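Glutathione S-transferase (Vibrio parahaemolyticus, PDB 7MIQ) probably catalyses the conjugation of glutathione to electrophilic substrates, as a dimeric glutathione S-transferase of the Gtt2 class. Local coordinates at residues A[15-26]-A[73-84]. Numbering follows the deposited sequence.
Sequences VSIFLKEIGGEV and LDEAFENDLALF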
loop_
_atom_site.group_PDB
_atom_site.type_symbol
_atom_site.label_atom_id
_atom_site.label_comp_id
_atom_site.label_asym_id
_atom_site.label_seq_id
_atom_site.Cartn_x
_atom_site.Cartn_y
_atom_site.Cartn_z
ATOM N N VAL A 15 2.373 11.856 -8.932
ATOM C CA VAL A 15 1.325 11.945 -9.944
ATOM C C VAL A 15 1.818 12.691 -11.176
ATOM O O VAL A 15 1.498 12.315 -12.310
ATOM C CB VAL A 15 0.073 12.610 -9.341
ATOM C CG1 VAL A 15 -1.000 12.815 -10.417
ATOM C CG2 VAL A 15 -0.464 11.772 -8.190
ATOM N N SER A 16 2.596 13.763 -10.975
ATOM C CA SER A 16 3.063 14.573 -12.099
ATOM C C SER A 16 3.931 13.761 -13.053
ATOM O O SER A 16 3.787 13.869 -14.277
ATOM C CB SER A 16 3.842 15.790 -11.593
ATOM O OG SER A 16 2.991 16.723 -10.953
ATOM N N ILE A 17 4.847 12.955 -12.514
ATOM C CA ILE A 17 5.710 12.137 -13.362
ATOM C C ILE A 17 4.886 11.099 -14.117
ATOM O O ILE A 17 5.092 10.869 -15.315
ATOM C CB ILE A 17 6.810 11.479 -12.511
ATOM C CG1 ILE A 17 7.730 12.545 -11.910
ATOM C CG2 ILE A 17 7.609 10.476 -13.336
ATOM C CD1 ILE A 17 8.649 11.995 -10.824
ATOM N N PHE A 18 3.940 10.458 -13.424
ATOM C CA PHE A 18 3.073 9.470 -14.061
ATOM C C PHE A 18 2.282 10.092 -15.205
ATOM O O PHE A 18 2.185 9.515 -16.295
ATOM C CB PHE A 18 2.133 8.876 -13.011
ATOM C CG PHE A 18 1.386 7.654 -13.470
ATOM C CD1 PHE A 18 0.242 7.768 -14.243
ATOM C CD2 PHE A 18 1.814 6.391 -13.097
ATOM C CE1 PHE A 18 -0.452 6.640 -14.652
ATOM C CE2 PHE A 18 1.125 5.257 -13.501
ATOM C CZ PHE A 18 -0.007 5.381 -14.281
ATOM N N LEU A 19 1.716 11.276 -14.975
ATOM C CA LEU A 19 0.941 11.943 -16.015
ATOM C C LEU A 19 1.810 12.262 -17.227
ATOM O O LEU A 19 1.375 12.096 -18.372
ATOM C CB LEU A 19 0.308 13.211 -15.444
ATOM C CG LEU A 19 -0.901 13.796 -16.169
ATOM C CD1 LEU A 19 -1.966 12.733 -16.377
ATOM C CD2 LEU A 19 -1.454 14.959 -15.368
ATOM N N LYS A 20 3.052 12.700 -16.995
ATOM C CA LYS A 20 3.953 12.959 -18.114
ATOM C C LYS A 20 4.292 11.680 -18.868
ATOM O O LYS A 20 4.362 11.686 -20.103
ATOM C CB LYS A 20 5.230 13.643 -17.625
ATOM C CG LYS A 20 5.114 15.145 -17.447
ATOM C CD LYS A 20 6.430 15.738 -16.960
ATOM C CE LYS A 20 6.337 17.247 -16.809
ATOM N NZ LYS A 20 7.574 17.823 -16.208
ATOM N N GLU A 21 4.512 10.573 -18.148
ATOM C CA GLU A 21 4.851 9.313 -18.806
ATOM C C GLU A 21 3.757 8.888 -19.779
ATOM O O GLU A 21 4.040 8.490 -20.914
ATOM C CB GLU A 21 5.098 8.214 -17.767
ATOM C CG GLU A 21 6.459 8.264 -17.073
ATOM C CD GLU A 21 7.613 7.871 -17.992
ATOM O OE1 GLU A 21 7.363 7.276 -19.065
ATOM O OE2 GLU A 21 8.773 8.155 -17.636
ATOM N N ILE A 22 2.490 8.970 -19.356
ATOM C CA ILE A 22 1.396 8.482 -20.190
ATOM C C ILE A 22 0.899 9.527 -21.177
ATOM O O ILE A 22 -0.000 9.231 -21.977
ATOM C CB ILE A 22 0.224 7.974 -19.325
ATOM C CG1 ILE A 22 -0.412 9.125 -18.539
ATOM C CG2 ILE A 22 0.703 6.871 -18.387
ATOM C CD1 ILE A 22 -1.588 8.686 -17.681
ATOM N N GLY A 23 1.455 10.735 -21.156
ATOM C CA GLY A 23 1.074 11.742 -22.125
ATOM C C GLY A 23 -0.251 12.408 -21.856
ATOM O O GLY A 23 -0.889 12.898 -22.793
ATOM N N GLY A 24 -0.689 12.441 -20.600
ATOM C CA GLY A 24 -1.938 13.070 -20.239
ATOM C C GLY A 24 -1.736 14.498 -19.768
ATOM O O GLY A 24 -0.643 14.896 -19.374
ATOM N N GLU A 25 -2.817 15.271 -19.819
ATOM C CA GLU A 25 -2.795 16.666 -19.391
ATOM C C GLU A 25 -4.038 16.943 -18.560
ATOM O O GLU A 25 -5.156 16.663 -19.003
ATOM C CB GLU A 25 -2.737 17.615 -20.590
ATOM C CG GLU A 25 -2.689 19.087 -20.214
ATOM C CD GLU A 25 -2.711 19.997 -21.425
ATOM O OE1 GLU A 25 -2.838 19.480 -22.555
ATOM O OE2 GLU A 25 -2.600 21.229 -21.249
ATOM N N VAL A 26 -3.839 17.513 -17.370
ATOM C CA VAL A 26 -4.914 17.800 -16.423
ATOM C C VAL A 26 -4.697 19.194 -15.850
ATOM O O VAL A 26 -3.569 19.561 -15.507
ATOM C CB VAL A 26 -4.965 16.754 -15.286
ATOM C CG1 VAL A 26 -6.015 17.133 -14.251
ATOM C CG2 VAL A 26 -5.240 15.365 -15.840
ATOM N N LEU A 73 -5.974 7.816 -13.765
ATOM C CA LEU A 73 -5.406 8.499 -14.924
ATOM C C LEU A 73 -4.894 7.518 -15.966
ATOM O O LEU A 73 -4.926 7.820 -17.164
ATOM C CB LEU A 73 -4.274 9.425 -14.485
ATOM C CG LEU A 73 -4.659 10.601 -13.588
ATOM C CD1 LEU A 73 -3.403 11.290 -13.048
ATOM C CD2 LEU A 73 -5.543 11.581 -14.338
ATOM N N ASP A 74 -4.403 6.353 -15.531
ATOM C CA ASP A 74 -3.943 5.341 -16.480
ATOM C C ASP A 74 -5.070 4.919 -17.415
ATOM O O ASP A 74 -4.851 4.716 -18.615
ATOM C CB ASP A 74 -3.384 4.135 -15.723
ATOM C CG ASP A 74 -2.661 3.150 -16.635
ATOM O OD1 ASP A 74 -1.911 3.597 -17.525
ATOM O OD2 ASP A 74 -2.824 1.928 -16.446
ATOM N N GLU A 75 -6.289 4.797 -16.890
ATOM C CA GLU A 75 -7.427 4.458 -17.733
ATOM C C GLU A 75 -8.014 5.673 -18.433
ATOM O O GLU A 75 -8.651 5.522 -19.481
ATOM C CB GLU A 75 -8.508 3.764 -16.904
ATOM C CG GLU A 75 -8.052 2.457 -16.287
ATOM C CD GLU A 75 -9.177 1.712 -15.600
ATOM O OE1 GLU A 75 -10.258 1.571 -16.210
ATOM O OE2 GLU A 75 -8.983 1.274 -14.449
ATOM N N ALA A 76 -7.809 6.871 -17.880
ATOM C CA ALA A 76 -8.352 8.075 -18.498
ATOM C C ALA A 76 -7.589 8.458 -19.759
ATOM O O ALA A 76 -8.188 8.975 -20.707
ATOM C CB ALA A 76 -8.337 9.232 -17.501
ATOM N N PHE A 77 -6.281 8.212 -19.798
ATOM C CA PHE A 77 -5.446 8.547 -20.952
ATOM C C PHE A 77 -4.855 7.257 -21.505
ATOM O O PHE A 77 -3.840 6.767 -20.999
ATOM C CB PHE A 77 -4.358 9.548 -20.566
ATOM C CG PHE A 77 -4.901 10.831 -20.019
ATOM C CD1 PHE A 77 -5.397 11.805 -20.869
ATOM C CD2 PHE A 77 -4.940 11.054 -18.653
ATOM C CE1 PHE A 77 -5.915 12.984 -20.370
ATOM C CE2 PHE A 77 -5.452 12.234 -18.145
ATOM C CZ PHE A 77 -5.941 13.200 -19.005
ATOM N N GLU A 78 -5.492 6.715 -22.543
ATOM C CA GLU A 78 -5.026 5.481 -23.162
ATOM C C GLU A 78 -3.565 5.603 -23.574
ATOM O O GLU A 78 -3.156 6.602 -24.174
ATOM C CB GLU A 78 -5.894 5.141 -24.375
ATOM C CG GLU A 78 -5.480 3.867 -25.094
ATOM C CD GLU A 78 -6.456 3.469 -26.183
ATOM O OE1 GLU A 78 -7.309 4.303 -26.556
ATOM O OE2 GLU A 78 -6.372 2.318 -26.664
ATOM N N ASN A 79 -2.778 4.584 -23.236
ATOM C CA ASN A 79 -1.345 4.587 -23.482
ATOM C C ASN A 79 -0.872 3.143 -23.525
ATOM O O ASN A 79 -1.573 2.233 -23.075
ATOM C CB ASN A 79 -0.595 5.367 -22.399
ATOM C CG ASN A 79 -0.625 4.660 -21.057
ATOM O OD1 ASN A 79 0.258 3.861 -20.747
ATOM N ND2 ASN A 79 -1.651 4.937 -20.261
ATOM N N ASP A 80 0.332 2.938 -24.062
ATOM C CA ASP A 80 0.885 1.594 -24.192
ATOM C C ASP A 80 2.088 1.363 -23.279
ATOM O O ASP A 80 2.886 0.455 -23.531
ATOM C CB ASP A 80 1.256 1.306 -25.648
ATOM C CG ASP A 80 2.492 2.057 -26.098
ATOM O OD1 ASP A 80 2.711 3.191 -25.621
ATOM O OD2 ASP A 80 3.246 1.508 -26.930
ATOM N N LEU A 81 2.230 2.164 -22.220
ATOM C CA LEU A 81 3.359 2.003 -21.261
ATOM C C LEU A 81 3.117 0.819 -20.321
ATOM O O LEU A 81 4.077 0.447 -19.637
ATOM C CB LEU A 81 3.491 3.304 -20.462
ATOM C CG LEU A 81 4.323 4.455 -21.040
ATOM C CD1 LEU A 81 5.809 4.137 -21.097
ATOM C CD2 LEU A 81 3.813 4.933 -22.386
ATOM N N ALA A 82 1.875 0.367 -20.149
ATOM C CA ALA A 82 1.524 -0.652 -19.149
ATOM C C ALA A 82 2.214 -0.402 -17.799
ATOM O O ALA A 82 2.884 -1.274 -17.246
ATOM C CB ALA A 82 1.847 -2.049 -19.673
ATOM N N LEU A 83 2.071 0.821 -17.273
ATOM C CA LEU A 83 2.806 1.179 -16.058
ATOM C C LEU A 83 2.388 0.349 -14.846
ATOM O O LEU A 83 3.164 0.232 -13.890
ATOM C CB LEU A 83 2.647 2.673 -15.753
ATOM C CG LEU A 83 3.357 3.622 -16.728
ATOM C CD1 LEU A 83 3.264 5.071 -16.273
ATOM C CD2 LEU A 83 4.820 3.219 -16.934
ATOM N N PHE A 84 1.187 -0.225 -14.852
ATOM C CA PHE A 84 0.778 -1.124 -13.782
ATOM C C PHE A 84 0.994 -2.591 -14.131
ATOM O O PHE A 84 0.644 -3.463 -13.330
ATOM C CB PHE A 84 -0.688 -0.878 -13.404
ATOM C CG PHE A 84 -0.895 0.338 -12.541
ATOM C CD1 PHE A 84 -0.633 0.290 -11.180
ATOM C CD2 PHE A 84 -1.346 1.531 -13.089
ATOM C CE1 PHE A 84 -0.819 1.406 -10.380
ATOM C CE2 PHE A 84 -1.534 2.653 -12.293
ATOM C CZ PHE A 84 -1.269 2.591 -10.937
#
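The ring of Phe-77 lies flat against Gly-24: Gly-24 CA stands 3.7 Å from the ring centroid and 12° off the ring normal, a CH-pi contact over the middle of one face. Val-26 CG2 sits at the edge of this ring, while Leu-19 CD1 approaches obliquely. The Phe-18 ring takes Leu-83 CD1 on one face, 3.8 Å from its centroid and displaced toward the rim, and Asp-74 CB at its edge, 3.9 Å from Phe-18 CZ. Phe-84 adds an oblique aromatic neighbour, its plane turned 49° from that of Phe-18.

Between the rings, Ile-22 chi1 of 66° sets CG1 between the backbone N and the carbonyl carbon, and the extended second torsion carries Ile-22 CD1 to 3.5 Å from Leu-73 O; CG2 is left against the Asn-79 amide and Leu-83 CD1. The rotation of that amide is fixed by two nearly straight bonds in its plane, from Asn-79 ND2 to Phe-77 O (2.9 Å) and to Asp-74 OD1 (3.1 Å); Asn-79 OD1 accepts from Leu-81 N, forming an Asx turn.

Helix 10-22 closes in a Schellman motif at Gly-23, bringing Gly-24 onto Phe-77, just beyond helix 66-76. The contact thus joins the two helices on one side of the thioredoxin-fold sheet, and Val-162 and Ile-165 of helix 162-177 extend the packing at Phe-18 into the C-terminal domain. Glu-21 turns its carboxylate to Arg-199 in a salt bridge. With no hydrogen bond crossing between 15-26 and 73-84, cohesion here is apolar and CH-pi, whereas the bonds of Asn-79 probably set the shape of the turn after helix 66-76, from which Phe-77 reaches the contact.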